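Side-chain contacts in chromosomal replication initiator protein DnaA (Aquifex aeolicus, PDB 1L8Q), which probably initiates and regulates chromosomal replication as an AAA+ ATPase that binds the replication origin and assembles into filaments in its ATP form: residues R221-R224 and K225-D228; K214-E217 and G218-K222. All blocks are in the same frame, centred on the assembly; numbering follows the deposited sequence.

Contact 1 of 2, residues R221-R224 and K225-D228; sequences RKER and KERD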
loop_
_atom_site.group_PDB
_atom_site.type_symbol
_atom_site.label_atom_id
_atom_site.label_comp_id
_atom_site.label_asym_id
_atom_site.label_seq_id
_atom_site.Cartn_x
_atom_site.Cartn_y
_atom_site.Cartn_z
ATOM N N ARG A 221 26.193 -2.080 7.319
ATOM C CA ARG A 221 26.716 -2.067 8.669
ATOM C C ARG A 221 25.640 -1.687 9.675
ATOM O O ARG A 221 25.450 -2.367 10.687
ATOM C CB ARG A 221 27.881 -1.100 8.771
ATOM C CG ARG A 221 28.762 -1.304 9.991
ATOM C CD ARG A 221 29.790 -0.215 10.185
ATOM N NE ARG A 221 30.797 -0.557 11.188
ATOM C CZ ARG A 221 30.630 -0.413 12.499
ATOM N NH1 ARG A 221 29.491 0.058 12.972
ATOM N NH2 ARG A 221 31.604 -0.745 13.339
ATOM N N LYS A 222 24.926 -0.606 9.394
ATOM C CA LYS A 222 23.884 -0.157 10.289
ATOM C C LYS A 222 22.859 -1.261 10.461
ATOM O O LYS A 222 22.440 -1.558 11.587
ATOM C CB LYS A 222 23.237 1.138 9.779
ATOM C CG LYS A 222 22.176 1.744 10.720
ATOM C CD LYS A 222 22.648 1.759 12.169
ATOM C CE LYS A 222 21.796 2.709 13.034
ATOM N NZ LYS A 222 20.351 2.282 13.154
ATOM N N GLU A 223 22.471 -1.901 9.360
ATOM C CA GLU A 223 21.424 -2.922 9.460
ATOM C C GLU A 223 21.905 -4.163 10.201
ATOM O O GLU A 223 21.143 -4.823 10.893
ATOM C CB GLU A 223 20.806 -3.232 8.093
ATOM C CG GLU A 223 19.862 -2.137 7.655
ATOM C CD GLU A 223 19.159 -2.428 6.364
ATOM O OE1 GLU A 223 19.624 -3.309 5.601
ATOM O OE2 GLU A 223 18.139 -1.758 6.099
ATOM N N ARG A 224 23.191 -4.447 10.090
ATOM C CA ARG A 224 23.777 -5.574 10.808
ATOM C C ARG A 224 23.714 -5.311 12.298
ATOM O O ARG A 224 23.366 -6.193 13.096
ATOM C CB ARG A 224 25.231 -5.745 10.408
ATOM C CG ARG A 224 25.710 -7.144 10.461
ATOM C CD ARG A 224 27.211 -7.276 10.560
ATOM N NE ARG A 224 27.962 -6.145 9.986
ATOM C CZ ARG A 224 28.381 -6.076 8.713
ATOM N NH1 ARG A 224 28.090 -7.051 7.862
ATOM N NH2 ARG A 224 29.080 -5.026 8.288
ATOM N N LYS A 225 24.069 -4.087 12.670
ATOM C CA LYS A 225 23.990 -3.673 14.051
ATOM C C LYS A 225 22.559 -3.761 14.575
ATOM O O LYS A 225 22.327 -4.237 15.681
ATOM C CB LYS A 225 24.517 -2.264 14.202
ATOM C CG LYS A 225 26.006 -2.179 14.535
ATOM C CD LYS A 225 26.183 -1.231 15.738
ATOM C CE LYS A 225 27.519 -0.481 15.704
ATOM N NZ LYS A 225 27.699 0.384 16.917
ATOM N N GLU A 226 21.594 -3.317 13.781
ATOM C CA GLU A 226 20.214 -3.420 14.194
ATOM C C GLU A 226 19.851 -4.882 14.471
ATOM O O GLU A 226 19.266 -5.193 15.516
ATOM C CB GLU A 226 19.283 -2.785 13.171
ATOM C CG GLU A 226 19.350 -1.276 13.165
ATOM C CD GLU A 226 18.768 -0.670 11.900
ATOM O OE1 GLU A 226 18.108 -1.412 11.121
ATOM O OE2 GLU A 226 18.968 0.561 11.684
ATOM N N ARG A 227 20.219 -5.781 13.562
ATOM C CA ARG A 227 19.950 -7.210 13.782
ATOM C C ARG A 227 20.591 -7.731 15.060
ATOM O O ARG A 227 19.994 -8.546 15.772
ATOM C CB ARG A 227 20.390 -8.062 12.601
ATOM C CG ARG A 227 19.563 -7.838 11.355
ATOM C CD ARG A 227 19.772 -8.865 10.271
ATOM N NE ARG A 227 21.130 -8.846 9.731
ATOM C CZ ARG A 227 21.528 -8.069 8.727
ATOM N NH1 ARG A 227 20.674 -7.225 8.152
ATOM N NH2 ARG A 227 22.778 -8.135 8.301
ATOM N N ASP A 228 21.801 -7.261 15.358
ATOM C CA ASP A 228 22.489 -7.682 16.571
ATOM C C ASP A 228 21.668 -7.278 17.770
ATOM O O ASP A 228 21.508 -8.048 18.718
ATOM C CB ASP A 228 23.874 -7.031 16.686
ATOM C CG ASP A 228 24.892 -7.593 15.687
ATOM O OD1 ASP A 228 24.673 -8.693 15.107
ATOM O OD2 ASP A 228 25.959 -6.991 15.422
#

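Contact 2 of 2, residues K214-E217 and G218-K222; sequences KGFE and GLERK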
loop_
_atom_site.group_PDB
_atom_site.type_symbol
_atom_site.label_atom_id
_atom_site.label_comp_id
_atom_site.label_asym_id
_atom_site.label_seq_id
_atom_site.Cartn_x
_atom_site.Cartn_y
_atom_site.Cartn_z
ATOM N N LYS A 214 24.638 7.128 3.898
ATOM C CA LYS A 214 25.595 6.340 4.656
ATOM C C LYS A 214 26.510 5.508 3.775
ATOM O O LYS A 214 27.438 4.867 4.265
ATOM C CB LYS A 214 24.850 5.403 5.612
ATOM C CG LYS A 214 23.728 6.064 6.404
ATOM C CD LYS A 214 23.562 5.398 7.761
ATOM C CE LYS A 214 24.566 6.014 8.739
ATOM N NZ LYS A 214 24.965 5.065 9.779
ATOM N N GLY A 215 26.256 5.518 2.472
ATOM C CA GLY A 215 26.962 4.632 1.562
ATOM C C GLY A 215 26.296 3.251 1.600
ATOM O O GLY A 215 25.715 2.862 2.624
ATOM N N PHE A 216 26.377 2.495 0.506
ATOM C CA PHE A 216 25.728 1.190 0.499
ATOM C C PHE A 216 26.267 0.337 1.645
ATOM O O PHE A 216 25.511 -0.346 2.348
ATOM C CB PHE A 216 25.920 0.467 -0.835
ATOM C CG PHE A 216 25.365 -0.933 -0.844
ATOM C CD1 PHE A 216 23.997 -1.149 -0.722
ATOM C CD2 PHE A 216 26.215 -2.031 -0.955
ATOM C CE1 PHE A 216 23.482 -2.408 -0.712
ATOM C CE2 PHE A 216 25.711 -3.326 -0.960
ATOM C CZ PHE A 216 24.326 -3.520 -0.837
ATOM N N GLU A 217 27.573 0.384 1.846
ATOM C CA GLU A 217 28.187 -0.443 2.889
ATOM C C GLU A 217 27.956 0.102 4.303
ATOM O O GLU A 217 28.111 -0.624 5.289
ATOM C CB GLU A 217 29.668 -0.696 2.602
ATOM C CG GLU A 217 29.879 -1.346 1.246
ATOM C CD GLU A 217 31.324 -1.722 0.972
ATOM O OE1 GLU A 217 32.231 -1.108 1.554
ATOM O OE2 GLU A 217 31.558 -2.630 0.161
ATOM N N GLY A 218 27.549 1.367 4.380
ATOM C CA GLY A 218 27.199 1.988 5.636
ATOM C C GLY A 218 25.854 1.465 6.074
ATOM O O GLY A 218 25.647 1.179 7.251
ATOM N N LEU A 219 24.949 1.300 5.113
ATOM C CA LEU A 219 23.620 0.765 5.389
ATOM C C LEU A 219 23.727 -0.680 5.824
ATOM O O LEU A 219 23.077 -1.104 6.783
ATOM C CB LEU A 219 22.701 0.894 4.163
ATOM C CG LEU A 219 21.261 0.422 4.437
ATOM C CD1 LEU A 219 20.695 1.064 5.725
ATOM C CD2 LEU A 219 20.363 0.686 3.220
ATOM N N GLU A 220 24.567 -1.439 5.148
ATOM C CA GLU A 220 24.740 -2.835 5.529
ATOM C C GLU A 220 25.247 -2.940 6.964
ATOM O O GLU A 220 24.745 -3.754 7.755
ATOM C CB GLU A 220 25.652 -3.571 4.546
ATOM C CG GLU A 220 24.965 -3.868 3.214
ATOM C CD GLU A 220 25.854 -4.588 2.231
ATOM O OE1 GLU A 220 25.439 -5.655 1.740
ATOM O OE2 GLU A 220 26.960 -4.087 1.931
ATOM N N ARG A 221 26.193 -2.080 7.319
ATOM C CA ARG A 221 26.716 -2.067 8.669
ATOM C C ARG A 221 25.640 -1.687 9.675
ATOM O O ARG A 221 25.450 -2.367 10.687
ATOM C CB ARG A 221 27.881 -1.100 8.771
ATOM C CG ARG A 221 28.762 -1.304 9.991
ATOM C CD ARG A 221 29.790 -0.215 10.185
ATOM N NE ARG A 221 30.797 -0.557 11.188
ATOM C CZ ARG A 221 30.630 -0.413 12.499
ATOM N NH1 ARG A 221 29.491 0.058 12.972
ATOM N NH2 ARG A 221 31.604 -0.745 13.339
ATOM N N LYS A 222 24.926 -0.606 9.394
ATOM C CA LYS A 222 23.884 -0.157 10.289
ATOM C C LYS A 222 22.859 -1.261 10.461
ATOM O O LYS A 222 22.440 -1.558 11.587
ATOM C CB LYS A 222 23.237 1.138 9.779
ATOM C CG LYS A 222 22.176 1.744 10.720
ATOM C CD LYS A 222 22.648 1.759 12.169
ATOM C CE LYS A 222 21.796 2.709 13.034
ATOM N NZ LYS A 222 20.351 2.282 13.154
#

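Contact 1 of 2, residues R221-R224 and K225-D228
From Arg221 to Asp228 the backbone is one unbroken alpha-helix, in which the amides of Lys225, Glu226, Arg227 and Asp228 bond in turn to the carbonyl oxygens four residues earlier, starting with Lys225 N to Arg221 O at 3.0 Å. The same i to i+4 spacing brings Lys222 beside Glu226, where NZ reaches OE2 at 2.7 Å. The lysine leaves the backbone with CG anti to N (chi1 -176°), then bends at chi2 and chi4, which turns the ammonium back to OE2 on its anti lone pair, away from OE1. This i to i+4 Lys-Glu salt bridge sits in helix 216-241, in the region assigned to domain IV, which probably binds double-stranded DNA. Arg221 and Lys225 run side by side in the same direction; Lys225 CE lies at the edge of the Arg221 guanidinium, near its plane, with Arg221 NH1 4.3 Å from Lys225 NZ, like charges not touching. Arg227 bends at chi3 and lays one face of its guanidinium over the backbone, above Glu223 O and Arg224 CA, with NH2 3.8 Å from Arg224 CG. Glu223's carboxylate turns to the neighbouring helices, OE1 hydrogen-bonded to Tyr193 OH and OE2 in a salt bridge with Lys207 NZ.

Contact 2 of 2, residues K214-E217 and G218-K222
Gly215, its O hydrogen-bonded by Leu219 N and more weakly by Gly218 N, is the N-cap of helix 216-241 and also the first residue beyond helix 201-214 to leave helical backbone angles, so a tight helix-to-helix junction turns on a single glycine. At its positive phi a CB would be jammed against Lys214 O, which by itself calls for glycine. Gly215 O takes two donors: Leu219 N at 3.0 Å in the first regular i to i+4 bond, and Gly218 N at 2.9 Å in a weak one, bent to 129° at the hydrogen. Lys214 O receives a CA-H...O contact from Gly218, which glycine's bare alpha carbon makes possible at 3.2 Å. The next carbonyls are satisfied in sequence: Phe216 O by Glu220 N, Glu217 O by Arg221 N, and Gly218 O by Lys222 N. Phe216 CG is anti to the backbone N (chi1 175°), which swings the ring to the flank where Glu220 reaches back; Glu220 CG sits over one face near the rim, and the carboxylate, still above the ring plane, lies beyond that rim, OE2 3.2 Å from Phe216 CE2 and its plane 36° from the ring. That ring also touches Ile211 and Val190, while the buried Leu219 packs on Leu210, Ile211 and Tyr193, so both side chains lie against helices 201-214 and 188-197. Leu219 CB rests 3.6 Å from Phe216 O.

Contacts 1 and 2 are successive pieces of helix 216-241, their centres 9 Å apart, and they share Arg221 and Lys222. Contact 2 starts the helix at its glycine cap and seats it on the helices before it; contact 1 carries it onward, chiefly through charged side chains at the surface. Lys222 joins the two, since its backbone amide closes a turn in 218-222 and its ammonium reaches forward into 225-228. Both lie about 26 Å, centre to centre, from the middle of the chain and away from the nucleotide site. Along the chain, helix 201-214, with the ATP-binding Arg202 near its start, leads into Gly215.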